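Local coordinates for protein probable FAD-dependent oxidoreductase PA4991 (Pseudomonas aeruginosa PAO1, PDB 5EZ7) that binds one FAD per subunit and probably acts as an FAD-dependent oxidoreductase of the DAO family, on a physiological substrate that is still unknown, at residues A[178-183]-A[215-220]; A[231-236]-A[309-314]; A[237-242]-A[267-272]. One frame throughout, in Å; residues are numbered along the deposited sequence.

Contact 1: residues A[178-183]-A[215-220]; sequences IEPLRE and RELGLE
Pro180 and Leu217 mark the closest backbone approach, their CA atoms 6.4 Å apart, where strand 178-183 passes the C-terminal end of helix 210-216 without any backbone-to-backbone hydrogen bond. The apolar part of the contact is one pair: the ring of Pro180 presents CB to the CD2 branch of Leu217 at 3.8 Å. The next ring atom, Pro180 CG, lies 4.0 Å from the carbonyl oxygen of Glu216. Further along the strand, Arg182 reaches back to the helix end. With chi2 at -79° its chain bends, which carries the guanidinium over to the backbone of Leu217; there NH2 gives a weak hydrogen bond to Leu217 O (3.2 Å, N-H...O angle 131°), the acceptor lying at the edge of the guanidinium and near its plane. That carbonyl belongs to the first residue to leave helical geometry. Gly218, with positive phi, is the C-prime residue of the Schellman motif that closes the helix, its N bonded to Arg215 O at 2.8 Å. A guanidinium here would be expected to suit the partial negative charge of a helix C terminus, although the weak bond suggests a modest effect. Ile178 touches the FAD. Strand 178-183 is an edge strand of its four-stranded sheet, paired with strand 186-192, whose Leu187 touches both Pro180 and Leu217; Leu217 also packs on Leu339 of strand 339-343.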
# COMPACT_ATOMS: atom_id res chain seq x y z
N ILE A 178 17.60 -9.83 11.51
CA ILE A 178 16.94 -11.14 11.42
C ILE A 178 17.82 -12.28 10.92
O ILE A 178 18.43 -12.16 9.86
CB ILE A 178 15.70 -11.07 10.53
CG1 ILE A 178 14.66 -10.19 11.20
CG2 ILE A 178 15.13 -12.46 10.31
CD1 ILE A 178 13.52 -9.74 10.32
N GLU A 179 17.86 -13.38 11.67
CA GLU A 179 18.54 -14.59 11.22
C GLU A 179 17.57 -15.77 11.15
O GLU A 179 16.57 -15.78 11.85
CB GLU A 179 19.70 -14.97 12.15
CG GLU A 179 20.86 -13.97 12.19
CD GLU A 179 20.83 -13.12 13.45
OE1 GLU A 179 21.31 -13.61 14.51
OE2 GLU A 179 20.33 -11.96 13.39
N PRO A 180 17.87 -16.77 10.32
CA PRO A 180 17.02 -17.96 10.32
C PRO A 180 17.22 -18.84 11.56
O PRO A 180 18.28 -18.90 12.13
CB PRO A 180 17.44 -18.71 9.05
CG PRO A 180 18.82 -18.21 8.71
CD PRO A 180 19.04 -16.91 9.42
N LEU A 181 16.15 -19.47 11.99
CA LEU A 181 16.17 -20.40 13.09
C LEU A 181 15.84 -21.72 12.43
O LEU A 181 14.72 -21.89 11.95
CB LEU A 181 15.11 -19.96 14.07
CG LEU A 181 14.97 -20.63 15.39
CD1 LEU A 181 16.28 -20.46 16.15
CD2 LEU A 181 13.79 -19.97 16.11
N ARG A 182 16.83 -22.59 12.32
CA ARG A 182 16.70 -23.87 11.63
C ARG A 182 16.46 -25.05 12.56
O ARG A 182 16.79 -24.99 13.73
CB ARG A 182 17.98 -24.18 10.86
CG ARG A 182 18.37 -23.16 9.82
CD ARG A 182 17.57 -23.32 8.55
NE ARG A 182 18.02 -22.34 7.55
CZ ARG A 182 17.34 -21.98 6.46
NH1 ARG A 182 16.14 -22.51 6.18
NH2 ARG A 182 17.86 -21.08 5.64
N GLU A 183 15.88 -26.12 12.01
CA GLU A 183 15.90 -27.46 12.61
C GLU A 183 16.31 -28.44 11.53
O GLU A 183 15.46 -28.99 10.82
CB GLU A 183 14.53 -27.84 13.18
CG GLU A 183 14.34 -27.37 14.61
CD GLU A 183 12.89 -27.40 15.07
OE1 GLU A 183 12.10 -28.18 14.49
OE2 GLU A 183 12.54 -26.62 16.00
N ARG A 215 17.91 -13.58 0.50
CA ARG A 215 19.36 -13.91 0.49
C ARG A 215 19.84 -14.39 1.84
O ARG A 215 20.59 -15.35 1.91
CB ARG A 215 20.23 -12.76 0.02
CG ARG A 215 20.59 -12.85 -1.46
CD ARG A 215 21.14 -11.53 -1.99
NE ARG A 215 20.55 -11.16 -3.29
CZ ARG A 215 20.32 -9.92 -3.73
NH1 ARG A 215 20.57 -8.82 -2.99
NH2 ARG A 215 19.80 -9.76 -4.95
N GLU A 216 19.38 -13.73 2.90
CA GLU A 216 19.61 -14.16 4.29
C GLU A 216 19.21 -15.63 4.60
O GLU A 216 19.85 -16.29 5.41
CB GLU A 216 18.89 -13.20 5.27
CG GLU A 216 19.79 -12.12 5.86
CD GLU A 216 21.04 -12.72 6.51
OE1 GLU A 216 22.13 -12.55 5.89
OE2 GLU A 216 20.92 -13.38 7.58
N LEU A 217 18.14 -16.09 3.97
CA LEU A 217 17.73 -17.49 4.02
C LEU A 217 18.44 -18.39 2.98
O LEU A 217 18.07 -19.54 2.83
CB LEU A 217 16.23 -17.56 3.82
CG LEU A 217 15.49 -16.80 4.92
CD1 LEU A 217 14.15 -16.28 4.46
CD2 LEU A 217 15.30 -17.73 6.09
N GLY A 218 19.46 -17.88 2.29
CA GLY A 218 20.10 -18.59 1.20
C GLY A 218 19.27 -18.85 -0.05
O GLY A 218 19.55 -19.77 -0.77
N LEU A 219 18.26 -18.02 -0.31
CA LEU A 219 17.40 -18.16 -1.48
C LEU A 219 17.54 -17.01 -2.47
O LEU A 219 17.84 -15.89 -2.11
CB LEU A 219 15.94 -18.24 -1.06
CG LEU A 219 15.60 -19.38 -0.10
CD1 LEU A 219 14.15 -19.24 0.33
CD2 LEU A 219 15.88 -20.74 -0.76
N GLU A 220 17.30 -17.33 -3.74
CA GLU A 220 17.32 -16.35 -4.81
C GLU A 220 15.99 -16.26 -5.61
O GLU A 220 15.77 -15.32 -6.39
CB GLU A 220 18.47 -16.71 -5.73
CG GLU A 220 19.82 -16.70 -5.00
CD GLU A 220 21.01 -16.64 -5.93
OE1 GLU A 220 21.00 -15.79 -6.86
OE2 GLU A 220 21.98 -17.42 -5.74

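Contact 2: residues A[231-236]-A[309-314]; sequences MVMVKA and QWATLR. With FAD (flavin-adenine dinucleotide), chain B.
Met231 to Lys235 pair with Leu313 to Gln309 in antiparallel register, the strand directions 155° apart. Six backbone hydrogen bonds join them, two at each of the hydrogen-bonded pairs Met231-Leu313, Met233-Ala311 and Lys235-Gln309. The shortest, Lys235 N to Gln309 O, measures 2.7 Å and is nearly straight at 175°, whereas Met231 N to Leu313 O is more bent. Between these pairs, Val234 CA approaches Gln309 O at 3.4 Å in a CA-H...O contact.

Of the aromatic contacts, the main one is a CH-pi interaction: Val234 CG1 stands over one face of Trp310, 3.7 Å from the centroid of the six-membered ring. The other methyl of Val234, CG2, lies a short 3.3 Å from Trp310 CZ3, which suggests close packing but may partly reflect model error, while Val232 CG1 lies at the ring edge. Trp310 also makes a cation-pi contact with Arg293 of helix 285-299. Thr312, on the Trp310 face of the sheet, bonds His230 through OG1.

On the other face, Met231, Met233, Ala311 and Leu313 make apolar contacts. A bend at chi3 (-73°) turns Met233 CE toward Ala311 CB, 4.1 Å away. Farther along this face Lys235 and Gln309 lie alongside each other, and Lys235 NZ forms a salt bridge with Asp264.

Met231 CG and SD both lie 3.6 Å from the flavin methyl C7M. This antiparallel pair at the edge of a mixed sheet, one face reaching the isoalloxazine, is consistent with the substrate-domain sheet of DAO-family flavoenzymes.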
# COMPACT_ATOMS: atom_id res chain seq x y z
N MET A 231 7.18 10.93 -8.28
CA MET A 231 5.93 11.57 -7.92
C MET A 231 6.18 13.04 -7.62
O MET A 231 7.25 13.38 -7.15
CB MET A 231 5.34 10.92 -6.67
CG MET A 231 5.07 9.42 -6.75
SD MET A 231 3.88 8.92 -8.00
CE MET A 231 2.39 9.51 -7.18
N VAL A 232 5.16 13.89 -7.86
CA VAL A 232 5.25 15.32 -7.64
C VAL A 232 4.21 15.70 -6.60
O VAL A 232 3.12 15.18 -6.59
CB VAL A 232 5.00 16.11 -8.95
CG1 VAL A 232 5.18 17.61 -8.71
CG2 VAL A 232 5.98 15.68 -10.01
N MET A 233 4.56 16.62 -5.71
CA MET A 233 3.61 17.12 -4.70
C MET A 233 3.52 18.65 -4.86
O MET A 233 4.56 19.33 -4.95
CB MET A 233 4.08 16.79 -3.27
CG MET A 233 4.08 15.32 -2.89
SD MET A 233 4.83 14.93 -1.28
CE MET A 233 6.55 15.14 -1.63
N VAL A 234 2.29 19.19 -4.89
CA VAL A 234 2.05 20.64 -4.83
C VAL A 234 1.26 20.97 -3.58
O VAL A 234 0.21 20.37 -3.34
CB VAL A 234 1.18 21.16 -5.99
CG1 VAL A 234 1.37 22.65 -6.16
CG2 VAL A 234 1.49 20.43 -7.25
N LYS A 235 1.73 21.95 -2.82
CA LYS A 235 1.05 22.41 -1.63
C LYS A 235 0.61 23.90 -1.72
O LYS A 235 1.40 24.77 -1.98
CB LYS A 235 1.97 22.21 -0.43
CG LYS A 235 1.31 22.66 0.87
CD LYS A 235 2.03 22.14 2.13
CE LYS A 235 1.30 22.73 3.35
NZ LYS A 235 1.99 22.52 4.64
N ALA A 236 -0.66 24.17 -1.49
CA ALA A 236 -1.18 25.51 -1.52
C ALA A 236 -2.48 25.60 -0.77
O ALA A 236 -3.17 24.63 -0.56
CB ALA A 236 -1.38 25.93 -2.96
N GLN A 309 3.91 25.60 -2.87
CA GLN A 309 5.20 24.95 -2.72
C GLN A 309 5.18 23.63 -3.50
O GLN A 309 4.12 23.01 -3.62
CB GLN A 309 5.50 24.65 -1.27
CG GLN A 309 5.59 25.86 -0.37
CD GLN A 309 5.65 25.37 1.05
OE1 GLN A 309 4.62 25.18 1.67
NE2 GLN A 309 6.84 24.99 1.49
N TRP A 310 6.37 23.23 -3.98
CA TRP A 310 6.56 22.12 -4.89
C TRP A 310 7.69 21.24 -4.40
O TRP A 310 8.75 21.73 -4.02
CB TRP A 310 6.98 22.62 -6.26
CG TRP A 310 6.00 23.49 -6.91
CD1 TRP A 310 5.87 24.86 -6.75
CD2 TRP A 310 5.00 23.11 -7.87
NE1 TRP A 310 4.85 25.33 -7.54
CE2 TRP A 310 4.30 24.28 -8.23
CE3 TRP A 310 4.63 21.89 -8.46
CZ2 TRP A 310 3.25 24.26 -9.13
CZ3 TRP A 310 3.59 21.87 -9.35
CH2 TRP A 310 2.91 23.05 -9.69
N ALA A 311 7.46 19.94 -4.44
CA ALA A 311 8.50 18.96 -4.14
C ALA A 311 8.28 17.72 -4.99
O ALA A 311 7.23 17.55 -5.61
CB ALA A 311 8.43 18.61 -2.65
N THR A 312 9.26 16.84 -5.05
CA THR A 312 9.08 15.56 -5.71
C THR A 312 9.54 14.45 -4.80
O THR A 312 10.21 14.68 -3.78
CB THR A 312 9.79 15.48 -7.05
OG1 THR A 312 11.16 15.18 -6.83
CG2 THR A 312 9.60 16.79 -7.83
N LEU A 313 9.16 13.23 -5.17
CA LEU A 313 9.48 12.06 -4.40
C LEU A 313 9.83 10.90 -5.32
O LEU A 313 9.04 10.55 -6.21
CB LEU A 313 8.25 11.73 -3.61
CG LEU A 313 8.30 10.47 -2.76
CD1 LEU A 313 9.24 10.69 -1.58
CD2 LEU A 313 6.91 10.16 -2.29
N ARG A 314 11.01 10.30 -5.11
CA ARG A 314 11.47 9.13 -5.86
C ARG A 314 11.19 7.93 -4.99
O ARG A 314 11.51 7.95 -3.80
CB ARG A 314 12.96 9.25 -6.19
CG ARG A 314 13.35 10.64 -6.65
CD ARG A 314 14.73 10.72 -7.32
NE ARG A 314 14.52 10.32 -8.67
CZ ARG A 314 14.64 11.05 -9.78
NH1 ARG A 314 15.12 12.28 -9.80
NH2 ARG A 314 14.30 10.47 -10.93
PA FAD B . 5.59 -1.87 1.78
O1A FAD B . 4.51 -0.87 2.03
O2A FAD B . 6.86 -1.48 1.08
O5B FAD B . 5.94 -2.52 3.19
C5B FAD B . 7.07 -3.34 3.39
C4B FAD B . 7.44 -3.17 4.85
O4B FAD B . 8.46 -4.12 5.19
C3B FAD B . 7.97 -1.76 5.14
O3B FAD B . 7.22 -1.14 6.19
C2B FAD B . 9.42 -2.01 5.53
O2B FAD B . 9.94 -1.11 6.51
C1B FAD B . 9.39 -3.46 6.03
N9A FAD B . 10.68 -4.14 5.91
C8A FAD B . 11.52 -4.09 4.86
N7A FAD B . 12.62 -4.83 5.11
C5A FAD B . 12.48 -5.37 6.33
C6A FAD B . 13.30 -6.24 7.18
N6A FAD B . 14.48 -6.68 6.72
N1A FAD B . 12.82 -6.59 8.39
C2A FAD B . 11.63 -6.14 8.82
N3A FAD B . 10.83 -5.33 8.10
C4A FAD B . 11.21 -4.92 6.86
N1 FAD B . -1.62 0.73 -5.16
C2 FAD B . -2.95 0.94 -5.26
O2 FAD B . -3.73 -0.04 -5.17
N3 FAD B . -3.47 2.17 -5.45
C4 FAD B . -2.71 3.25 -5.56
O4 FAD B . -3.21 4.38 -5.73
C4X FAD B . -1.25 3.11 -5.46
N5 FAD B . -0.43 4.17 -5.57
C5X FAD B . 0.90 4.02 -5.46
C6 FAD B . 1.71 5.15 -5.56
C7 FAD B . 3.08 5.04 -5.46
C7M FAD B . 3.93 6.27 -5.55
C8 FAD B . 3.69 3.71 -5.21
C8M FAD B . 5.19 3.53 -5.07
C9 FAD B . 2.89 2.59 -5.13
C9A FAD B . 1.50 2.68 -5.24
N10 FAD B . 0.64 1.55 -5.15
C10 FAD B . -0.74 1.74 -5.24
C1' FAD B . 1.16 0.21 -4.90
C2' FAD B . 1.24 0.01 -3.40
O2' FAD B . 1.80 1.16 -2.74
C3' FAD B . 2.05 -1.24 -3.06
O3' FAD B . 1.62 -2.31 -3.94
C4' FAD B . 1.83 -1.66 -1.61
O4' FAD B . 1.75 -0.52 -0.74
C5' FAD B . 2.95 -2.55 -1.12
O5' FAD B . 2.61 -3.04 0.19
P FAD B . 3.69 -3.92 0.98
O1P FAD B . 3.24 -4.04 2.41
O2P FAD B . 3.91 -5.14 0.16
O3P FAD B . 5.03 -3.05 0.84

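Contact 3: residues A[237-242]-A[267-272]; sequences ATLKPL and SVWYLG
Leu239 and Trp269 both hold CG anti to their own carbonyl carbons (chi1 -51° and -83°), which brings the leucine branches across the indole. Leu239 CD2 lies over one face of the ring, 3.8 Å from the centroid of the six-membered ring and almost on its normal, a geometry that meets the definition of a CH-pi contact. The second branch covers the backbone instead: Leu239 CD1 sits 3.6 Å from Ser267 O and 3.7 Å from Trp269 N. One side chain therefore spans both the tryptophan ring and the strand that carries it. The indole N-H is turned to the loop backbone, where Trp269 NE1 donates to Lys240 O over 3.1 Å. This oxygen lies at the ring edge, close to the indole plane, and the N-H...O angle is 149°; seen from the acceptor, the donor is tilted from the carbonyl plane. Bond and CH-pi contact together restrain the indole at its edge and over one face, giving the N-H of this buried residue an acceptor. Leu242 CB lies 4.2 Å from Trp269 NE1.

Around this pair, Leu296 of helix 285-299, Leu300 and Thr259 of strand 255-261 touch the Trp269 side chain. The contact is a connecting loop folded over a strand of the mixed sheet, held by a tryptophan-to-backbone hydrogen bond; on that strand, the neighbouring Tyr270 belongs to the FAD pocket.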
# COMPACT_ATOMS: atom_id res chain seq x y z
N ALA A 237 -2.81 26.79 -0.34
CA ALA A 237 -4.10 27.12 0.21
C ALA A 237 -5.25 27.06 -0.81
O ALA A 237 -6.41 26.88 -0.44
CB ALA A 237 -4.03 28.55 0.79
N THR A 238 -4.95 27.28 -2.09
CA THR A 238 -5.98 27.49 -3.12
C THR A 238 -6.50 26.18 -3.75
O THR A 238 -7.41 26.19 -4.58
CB THR A 238 -5.45 28.42 -4.27
OG1 THR A 238 -4.25 27.86 -4.83
CG2 THR A 238 -5.15 29.81 -3.76
N LEU A 239 -5.92 25.05 -3.37
CA LEU A 239 -6.27 23.80 -4.01
C LEU A 239 -7.70 23.40 -3.62
O LEU A 239 -8.18 23.78 -2.59
CB LEU A 239 -5.29 22.69 -3.68
CG LEU A 239 -3.84 23.04 -3.92
CD1 LEU A 239 -2.99 21.83 -3.53
CD2 LEU A 239 -3.55 23.48 -5.34
N LYS A 240 -8.39 22.73 -4.54
CA LYS A 240 -9.71 22.20 -4.30
C LYS A 240 -9.60 20.68 -4.48
O LYS A 240 -8.79 20.20 -5.29
CB LYS A 240 -10.72 22.81 -5.26
CG LYS A 240 -10.84 24.32 -5.11
CD LYS A 240 -12.17 24.85 -5.62
CE LYS A 240 -12.31 26.37 -5.52
NZ LYS A 240 -11.75 27.09 -6.71
N PRO A 241 -10.39 19.93 -3.69
CA PRO A 241 -10.27 18.47 -3.74
C PRO A 241 -10.53 17.87 -5.16
O PRO A 241 -11.42 18.32 -5.90
CB PRO A 241 -11.30 17.96 -2.74
CG PRO A 241 -11.81 19.16 -2.00
CD PRO A 241 -11.42 20.40 -2.73
N LEU A 242 -9.72 16.88 -5.50
CA LEU A 242 -9.71 16.22 -6.74
C LEU A 242 -9.05 14.83 -6.61
O LEU A 242 -7.93 14.67 -6.01
CB LEU A 242 -8.88 17.04 -7.69
CG LEU A 242 -8.70 16.51 -9.10
CD1 LEU A 242 -10.05 16.20 -9.79
CD2 LEU A 242 -7.89 17.55 -9.82
N SER A 267 -3.76 21.89 1.66
CA SER A 267 -3.88 20.62 0.98
C SER A 267 -2.69 20.39 0.15
O SER A 267 -1.96 21.32 -0.17
CB SER A 267 -5.04 20.61 0.01
OG SER A 267 -6.18 21.03 0.66
N VAL A 268 -2.54 19.15 -0.27
CA VAL A 268 -1.50 18.79 -1.19
C VAL A 268 -2.13 17.96 -2.30
O VAL A 268 -2.91 17.05 -2.02
CB VAL A 268 -0.37 17.98 -0.51
CG1 VAL A 268 0.69 17.55 -1.50
CG2 VAL A 268 0.27 18.79 0.62
N TRP A 269 -1.79 18.32 -3.53
CA TRP A 269 -2.11 17.51 -4.70
C TRP A 269 -0.91 16.64 -4.98
O TRP A 269 0.17 17.15 -5.22
CB TRP A 269 -2.36 18.38 -5.95
CG TRP A 269 -3.71 18.97 -6.11
CD1 TRP A 269 -4.85 18.62 -5.44
CD2 TRP A 269 -4.09 19.98 -7.05
NE1 TRP A 269 -5.91 19.36 -5.89
CE2 TRP A 269 -5.47 20.21 -6.88
CE3 TRP A 269 -3.39 20.73 -8.02
CZ2 TRP A 269 -6.17 21.16 -7.65
CZ3 TRP A 269 -4.09 21.68 -8.78
CH2 TRP A 269 -5.46 21.88 -8.59
N TYR A 270 -1.14 15.35 -5.02
CA TYR A 270 -0.13 14.34 -5.23
C TYR A 270 -0.33 13.80 -6.65
O TYR A 270 -1.43 13.33 -6.98
CB TYR A 270 -0.35 13.25 -4.18
CG TYR A 270 0.74 12.24 -4.00
CD1 TYR A 270 2.07 12.55 -4.22
CD2 TYR A 270 0.44 10.97 -3.52
CE1 TYR A 270 3.07 11.59 -4.03
CE2 TYR A 270 1.42 10.02 -3.33
CZ TYR A 270 2.74 10.32 -3.59
OH TYR A 270 3.74 9.38 -3.39
N LEU A 271 0.71 13.89 -7.47
CA LEU A 271 0.62 13.56 -8.86
C LEU A 271 1.41 12.32 -9.24
O LEU A 271 2.64 12.34 -9.21
CB LEU A 271 1.13 14.71 -9.74
CG LEU A 271 0.73 16.17 -9.47
CD1 LEU A 271 1.36 17.04 -10.56
CD2 LEU A 271 -0.77 16.40 -9.46
N GLY A 272 0.68 11.29 -9.67
CA GLY A 272 1.25 10.09 -10.31
C GLY A 272 0.81 9.99 -11.75
O GLY A 272 0.56 11.02 -12.41

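Overall arrangement
From the N terminus, contact 1 closes first: strand 178-183 is met by the end of helix 210-216 after 31 intervening residues, near the adenine end of the FAD. The chain then runs into strand 224-236, where contact 2 opens; it closes only when strand 309-320 returns, 72 residues later. Contact 3 nests inside that loop, joining the segment just after strand 224-236 to strand 267-272. Contacts 2 and 3 share a sheet, with Val232 O and Val234 O accepting probable bonds from Leu271 N and Trp269 N. Contact 1 lies apart, its nearest atoms about 19 Å from contact 2 and about 25 Å from contact 3.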